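Local coordinates for Medium/long-chain acyl-CoA thioesterase YigI (Shewanella oneidensis, PDB 3E8P), which probably hydrolyses medium- and long-chain fatty acyl-CoA thioesters to the free fatty acid and coenzyme A, as a hot-dog-fold thioesterase, at residues A87-V90 with A91-D94; L146-E149 with Q150-I154. All coordinates share one frame; numbering follows the deposited sequence.

Contact 1 of 2, residues A87-V90 with A91-D94; sequences AGLV and ASRD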
ATOM      1  N   ALA A  87      22.235  -0.683  -0.403  1.00 34.47           N
ATOM      2  CA  ALA A  87      23.274  -0.022   0.380  1.00 34.71           C
ATOM      3  C   ALA A  87      23.151  -0.448   1.845  1.00 35.02           C
ATOM      4  O   ALA A  87      24.152  -0.672   2.518  1.00 34.67           O
ATOM      5  CB  ALA A  87      23.143   1.486   0.252  1.00 32.53           C
ATOM      6  N   GLY A  88      21.916  -0.560   2.331  1.00 35.33           N
ATOM      7  CA  GLY A  88      21.692  -0.978   3.703  1.00 36.61           C
ATOM      8  C   GLY A  88      22.156  -2.410   3.934  1.00 38.18           C
ATOM      9  O   GLY A  88      22.523  -2.791   5.053  1.00 38.10           O
ATOM     10  N   LEU A  89      22.138  -3.207   2.870  1.00 36.32           N
ATOM     11  CA  LEU A  89      22.572  -4.594   2.953  1.00 37.40           C
ATOM     12  C   LEU A  89      24.097  -4.611   2.981  1.00 38.34           C
ATOM     13  O   LEU A  89      24.701  -5.296   3.804  1.00 40.15           O
ATOM     14  CB  LEU A  89      22.063  -5.392   1.745  1.00 35.15           C
ATOM     15  CG  LEU A  89      22.702  -6.776   1.567  1.00 34.23           C
ATOM     16  CD1 LEU A  89      22.389  -7.649   2.771  1.00 34.20           C
ATOM     17  CD2 LEU A  89      22.194  -7.419   0.292  1.00 36.23           C
ATOM     18  N   VAL A  90      24.708  -3.840   2.086  1.00 38.30           N
ATOM     19  CA  VAL A  90      26.162  -3.751   2.004  1.00 39.19           C
ATOM     20  C   VAL A  90      26.801  -3.270   3.313  1.00 41.42           C
ATOM     21  O   VAL A  90      27.872  -3.735   3.701  1.00 41.10           O
ATOM     22  CB  VAL A  90      26.598  -2.788   0.878  1.00 37.76           C
ATOM     23  CG1 VAL A  90      28.093  -2.547   0.952  1.00 39.24           C
ATOM     24  CG2 VAL A  90      26.234  -3.366  -0.475  1.00 35.65           C
ATOM     25  N   ALA A  91      26.141  -2.342   3.993  1.00 43.43           N
ATOM     26  CA  ALA A  91      26.670  -1.798   5.235  1.00 45.64           C
ATOM     27  C   ALA A  91      26.369  -2.643   6.467  1.00 47.70           C
ATOM     28  O   ALA A  91      26.864  -2.347   7.549  1.00 47.54           O
ATOM     29  CB  ALA A  91      26.143  -0.376   5.442  1.00 46.30           C
ATOM     30  N   SER A  92      25.571  -3.694   6.311  1.00 50.00           N
ATOM     31  CA  SER A  92      25.216  -4.532   7.451  1.00 52.80           C
ATOM     32  C   SER A  92      26.261  -5.573   7.852  1.00 56.32           C
ATOM     33  O   SER A  92      26.149  -6.183   8.917  1.00 56.48           O
ATOM     34  CB  SER A  92      23.883  -5.241   7.188  1.00 52.36           C
ATOM     35  OG  SER A  92      23.995  -6.172   6.128  1.00 48.87           O
ATOM     36  N   ARG A  93      27.272  -5.779   7.015  1.00 60.14           N
ATOM     37  CA  ARG A  93      28.297  -6.776   7.321  1.00 64.28           C
ATOM     38  C   ARG A  93      29.700  -6.391   6.859  1.00 66.47           C
ATOM     39  O   ARG A  93      29.869  -5.508   6.019  1.00 66.75           O
ATOM     40  CB  ARG A  93      27.912  -8.122   6.693  1.00 65.33           C
ATOM     41  CG  ARG A  93      26.753  -8.829   7.374  1.00 67.60           C
ATOM     42  CD  ARG A  93      26.210  -9.957   6.517  1.00 70.06           C
ATOM     43  NE  ARG A  93      27.253 -10.888   6.102  1.00 72.73           N
ATOM     44  CZ  ARG A  93      27.939 -11.663   6.934  1.00 74.45           C
ATOM     45  NH1 ARG A  93      27.690 -11.624   8.237  1.00 74.70           N
ATOM     46  NH2 ARG A  93      28.879 -12.473   6.461  1.00 74.64           N
ATOM     47  N   ASP A  94      30.701  -7.070   7.419  1.00 68.89           N
ATOM     48  CA  ASP A  94      32.100  -6.832   7.069  1.00 71.00           C
ATOM     49  C   ASP A  94      32.681  -8.040   6.332  1.00 72.30           C
ATOM     50  O   ASP A  94      33.640  -7.913   5.569  1.00 73.01           O
ATOM     51  CB  ASP A  94      32.933  -6.562   8.324  1.00 71.47           C
ATOM     52  CG  ASP A  94      32.587  -5.242   8.987  1.00 72.70           C
ATOM     53  OD1 ASP A  94      32.709  -4.191   8.321  1.00 71.97           O
ATOM     54  OD2 ASP A  94      32.198  -5.256  10.174  1.00 72.65           O
TER

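Contact 2 of 2, residues L146-E149 with Q150-I154; sequences LHNE and QGTHI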
ATOM      1  N   LEU A 146      10.561  12.221  -3.334  1.00 25.23           N
ATOM      2  CA  LEU A 146      10.909  12.947  -4.548  1.00 23.92           C
ATOM      3  C   LEU A 146      10.532  14.425  -4.367  1.00 22.66           C
ATOM      4  O   LEU A 146       9.417  14.743  -3.945  1.00 20.99           O
ATOM      5  CB  LEU A 146      10.150  12.376  -5.749  1.00 22.19           C
ATOM      6  CG  LEU A 146      10.584  12.925  -7.111  1.00 27.92           C
ATOM      7  CD1 LEU A 146      11.928  12.309  -7.499  1.00 26.77           C
ATOM      8  CD2 LEU A 146       9.534  12.600  -8.169  1.00 28.01           C
ATOM      9  N   HIS A 147      11.467  15.318  -4.670  1.00 22.37           N
ATOM     10  CA  HIS A 147      11.221  16.755  -4.572  1.00 24.35           C
ATOM     11  C   HIS A 147      11.785  17.420  -5.827  1.00 24.12           C
ATOM     12  O   HIS A 147      12.501  16.775  -6.594  1.00 25.14           O
ATOM     13  CB  HIS A 147      11.874  17.343  -3.307  1.00 23.00           C
ATOM     14  CG  HIS A 147      13.369  17.224  -3.262  1.00 25.96           C
ATOM     15  ND1 HIS A 147      14.018  16.169  -2.653  1.00 28.70           N
ATOM     16  CD2 HIS A 147      14.343  18.047  -3.723  1.00 24.93           C
ATOM     17  CE1 HIS A 147      15.326  16.349  -2.738  1.00 27.01           C
ATOM     18  NE2 HIS A 147      15.548  17.481  -3.383  1.00 26.16           N
ATOM     19  N   ASN A 148      11.449  18.688  -6.060  1.00 26.24           N
ATOM     20  CA  ASN A 148      11.971  19.400  -7.232  1.00 23.79           C
ATOM     21  C   ASN A 148      13.147  20.278  -6.791  1.00 24.82           C
ATOM     22  O   ASN A 148      13.538  20.236  -5.620  1.00 23.03           O
ATOM     23  CB  ASN A 148      10.883  20.233  -7.916  1.00 22.79           C
ATOM     24  CG  ASN A 148      10.444  21.422  -7.093  1.00 22.43           C
ATOM     25  OD1 ASN A 148      11.072  21.772  -6.093  1.00 20.37           O
ATOM     26  ND2 ASN A 148       9.361  22.064  -7.522  1.00 21.57           N
ATOM     27  N   GLU A 149      13.697  21.080  -7.702  1.00 24.80           N
ATOM     28  CA  GLU A 149      14.883  21.885  -7.377  1.00 25.50           C
ATOM     29  C   GLU A 149      14.702  22.957  -6.298  1.00 26.66           C
ATOM     30  O   GLU A 149      15.690  23.476  -5.761  1.00 28.94           O
ATOM     31  CB  GLU A 149      15.486  22.512  -8.654  1.00 24.60           C
ATOM     32  CG  GLU A 149      14.773  23.748  -9.213  1.00 25.87           C
ATOM     33  CD  GLU A 149      13.450  23.448  -9.905  1.00 29.64           C
ATOM     34  OE1 GLU A 149      13.172  22.266 -10.217  1.00 31.60           O
ATOM     35  OE2 GLU A 149      12.684  24.406 -10.152  1.00 30.99           O
ATOM     36  N   GLN A 150      13.456  23.285  -5.981  1.00 24.42           N
ATOM     37  CA  GLN A 150      13.172  24.277  -4.956  1.00 24.22           C
ATOM     38  C   GLN A 150      12.980  23.586  -3.609  1.00 23.93           C
ATOM     39  O   GLN A 150      12.808  24.246  -2.588  1.00 23.08           O
ATOM     40  CB  GLN A 150      11.913  25.075  -5.302  1.00 24.92           C
ATOM     41  CG  GLN A 150      11.922  25.662  -6.718  1.00 26.42           C
ATOM     42  CD  GLN A 150      10.830  26.694  -6.940  1.00 27.79           C
ATOM     43  OE1 GLN A 150       9.708  26.541  -6.462  1.00 30.39           O
ATOM     44  NE2 GLN A 150      11.151  27.743  -7.683  1.00 30.38           N
ATOM     45  N   GLY A 151      13.010  22.254  -3.620  1.00 22.67           N
ATOM     46  CA  GLY A 151      12.844  21.485  -2.396  1.00 22.82           C
ATOM     47  C   GLY A 151      11.415  21.021  -2.138  1.00 23.78           C
ATOM     48  O   GLY A 151      11.164  20.266  -1.199  1.00 22.45           O
ATOM     49  N   THR A 152      10.476  21.461  -2.970  1.00 22.09           N
ATOM     50  CA  THR A 152       9.073  21.091  -2.795  1.00 23.27           C
ATOM     51  C   THR A 152       8.836  19.590  -2.968  1.00 23.75           C
ATOM     52  O   THR A 152       9.181  19.032  -4.007  1.00 24.26           O
ATOM     53  CB  THR A 152       8.196  21.842  -3.802  1.00 25.22           C
ATOM     54  OG1 THR A 152       8.530  23.237  -3.755  1.00 25.34           O
ATOM     55  CG2 THR A 152       6.702  21.659  -3.468  1.00 24.47           C
ATOM     56  N   HIS A 153       8.244  18.946  -1.960  1.00 18.85           N
ATOM     57  CA  HIS A 153       7.979  17.517  -2.044  1.00 21.76           C
ATOM     58  C   HIS A 153       6.888  17.221  -3.065  1.00 21.17           C
ATOM     59  O   HIS A 153       5.811  17.816  -3.038  1.00 21.13           O
ATOM     60  CB  HIS A 153       7.593  16.954  -0.670  1.00 22.52           C
ATOM     61  CG  HIS A 153       8.653  17.135   0.371  1.00 25.45           C
ATOM     62  ND1 HIS A 153       9.927  16.622   0.233  1.00 29.27           N
ATOM     63  CD2 HIS A 153       8.631  17.775   1.563  1.00 24.13           C
ATOM     64  CE1 HIS A 153      10.643  16.937   1.299  1.00 28.59           C
ATOM     65  NE2 HIS A 153       9.879  17.636   2.120  1.00 29.57           N
ATOM     66  N   ILE A 154       7.187  16.295  -3.965  1.00 20.54           N
ATOM     67  CA  ILE A 154       6.269  15.916  -5.023  1.00 21.04           C
ATOM     68  C   ILE A 154       5.506  14.661  -4.651  1.00 21.22           C
ATOM     69  O   ILE A 154       4.278  14.605  -4.768  1.00 22.39           O
ATOM     70  CB  ILE A 154       7.039  15.668  -6.340  1.00 20.54           C
ATOM     71  CG1 ILE A 154       7.814  16.926  -6.718  1.00 24.27           C
ATOM     72  CG2 ILE A 154       6.085  15.322  -7.452  1.00 22.91           C
ATOM     73  CD1 ILE A 154       6.937  18.166  -6.880  1.00 21.95           C
TER
HETATM   74  O   HOH W   1       8.060  24.302  -6.266  1.00 30.41           O

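Contact 1 of 2, residues A87-V90 with A91-D94
S92 folds back on the last turn of helix 70-90 and grips the carbonyl oxygen of L89 with both its hydroxyl and its backbone N-H. Its CB lies 3.5 Å from both L89 O and G88 O. One bond on, OG donates to L89 O at 2.6 Å, lying only 19° out of the plane of that carbonyl. The hydroxyl reaches this acceptor because chi1 of 66° tucks it between the serine's own N and carbonyl carbon, which sets it beside L89 O. Past the polar bond, OG has an apolar neighbour as well, L89 CD1 at 4.0 Å. S92 N donates to L89 O too, at 3.1 Å, but from well above the carbonyl plane, 66° out of it; the hydroxyl and the amide therefore approach one oxygen from different directions.

Helix 70-90 is the long helix against which the antiparallel sheet of the hot-dog fold packs, and here it runs out into the loop that leads to helix 98-107. A91 N gives an alpha-helical bond to A87 O, four residues back, at 3.0 Å, and the bond from S92 N to L89 O spans three residues. The methyl of A91 also comes near the oxygen that its own amide bonds, CB to A87 O being 3.5 Å.

Away from the turn, L89 touches R104 and V90 touches L101 of helix 98-107. V90 O, in the last helical residue, accepts a hydrogen bond from Q16 NE2. L89 O takes a further, weak bond from W96 NE1, and R93 makes a cation-pi contact with the same W96.

Contact 2 of 2, residues L146-E149 with Q150-I154
N148 turns its amide into the bend between strands 139-148 and 153-162, where OD1 accepts from Q150 N at 2.8 Å and from T152 N at 3.2 Å. The two donors arrive from opposite faces of the amide plane, each well out of it. With chi1 at 69°, CG lies between the backbone N and carbonyl carbon, which brings OD1 within reach of the amides of Q150 and T152. The first bond makes an Asx turn at the start of a type I turn from N148 to G151. G151 N closes that turn on N148 O, and N148 N reaches T152 O at 3.1 Å, the pattern of a type I hairpin with a G1 bulge. G151 has a phi of 95°, at which a CB would be jammed against the preceding carbonyl oxygen.

Q150 runs its extended chain beside E149, CG 3.7 Å from E149 OE2; the other carboxylate oxygen of E149 is held by the backbone N atoms of Q124 and I125. Q150 OE1 accepts from a water at 2.8 Å. The same water takes a bond from N148 ND2 and also binds T152 OG1, while ND2 has R122 O as a second acceptor.

I154 follows H153, whose pair with H147 is non-hydrogen-bonded, on the return strand. Its N-H meets L146 O at 2.7 Å and a nearly straight 167°, and its CB lies 4.4 Å from L146 CD2.

With an alanine here in place of N148, Q150 N and T152 N would probably lose their shared acceptor, and the water and R122 O a donor, so that the turn could flex. A single neutral amide thus satisfies backbone donors and an acceptor at once, so the reversal is fixed by polar bonds, while L146 and I154 supply the apolar part in the strands.

Contacts 1 and 2 lie on opposite sides of the chain's centre, their centres 29 Å apart and their nearest atoms about 17 Å apart. Both are partly buried chain turns, but they end different elements: 87-94 lets the helix of the hot-dog fold go into a loop, whereas 146-154 reverses the chain between two neighbouring strands of the sheet. In each, a polar side chain bonds to nearby backbone: the serine hydroxyl gives to a carbonyl at the helix end, while the asparagine oxygen takes from two amides in the hairpin and its nitrogen also gives to a carbonyl. The same helix still relates them, since L146 touches T73, V76 and L77 far from its C-terminal turn.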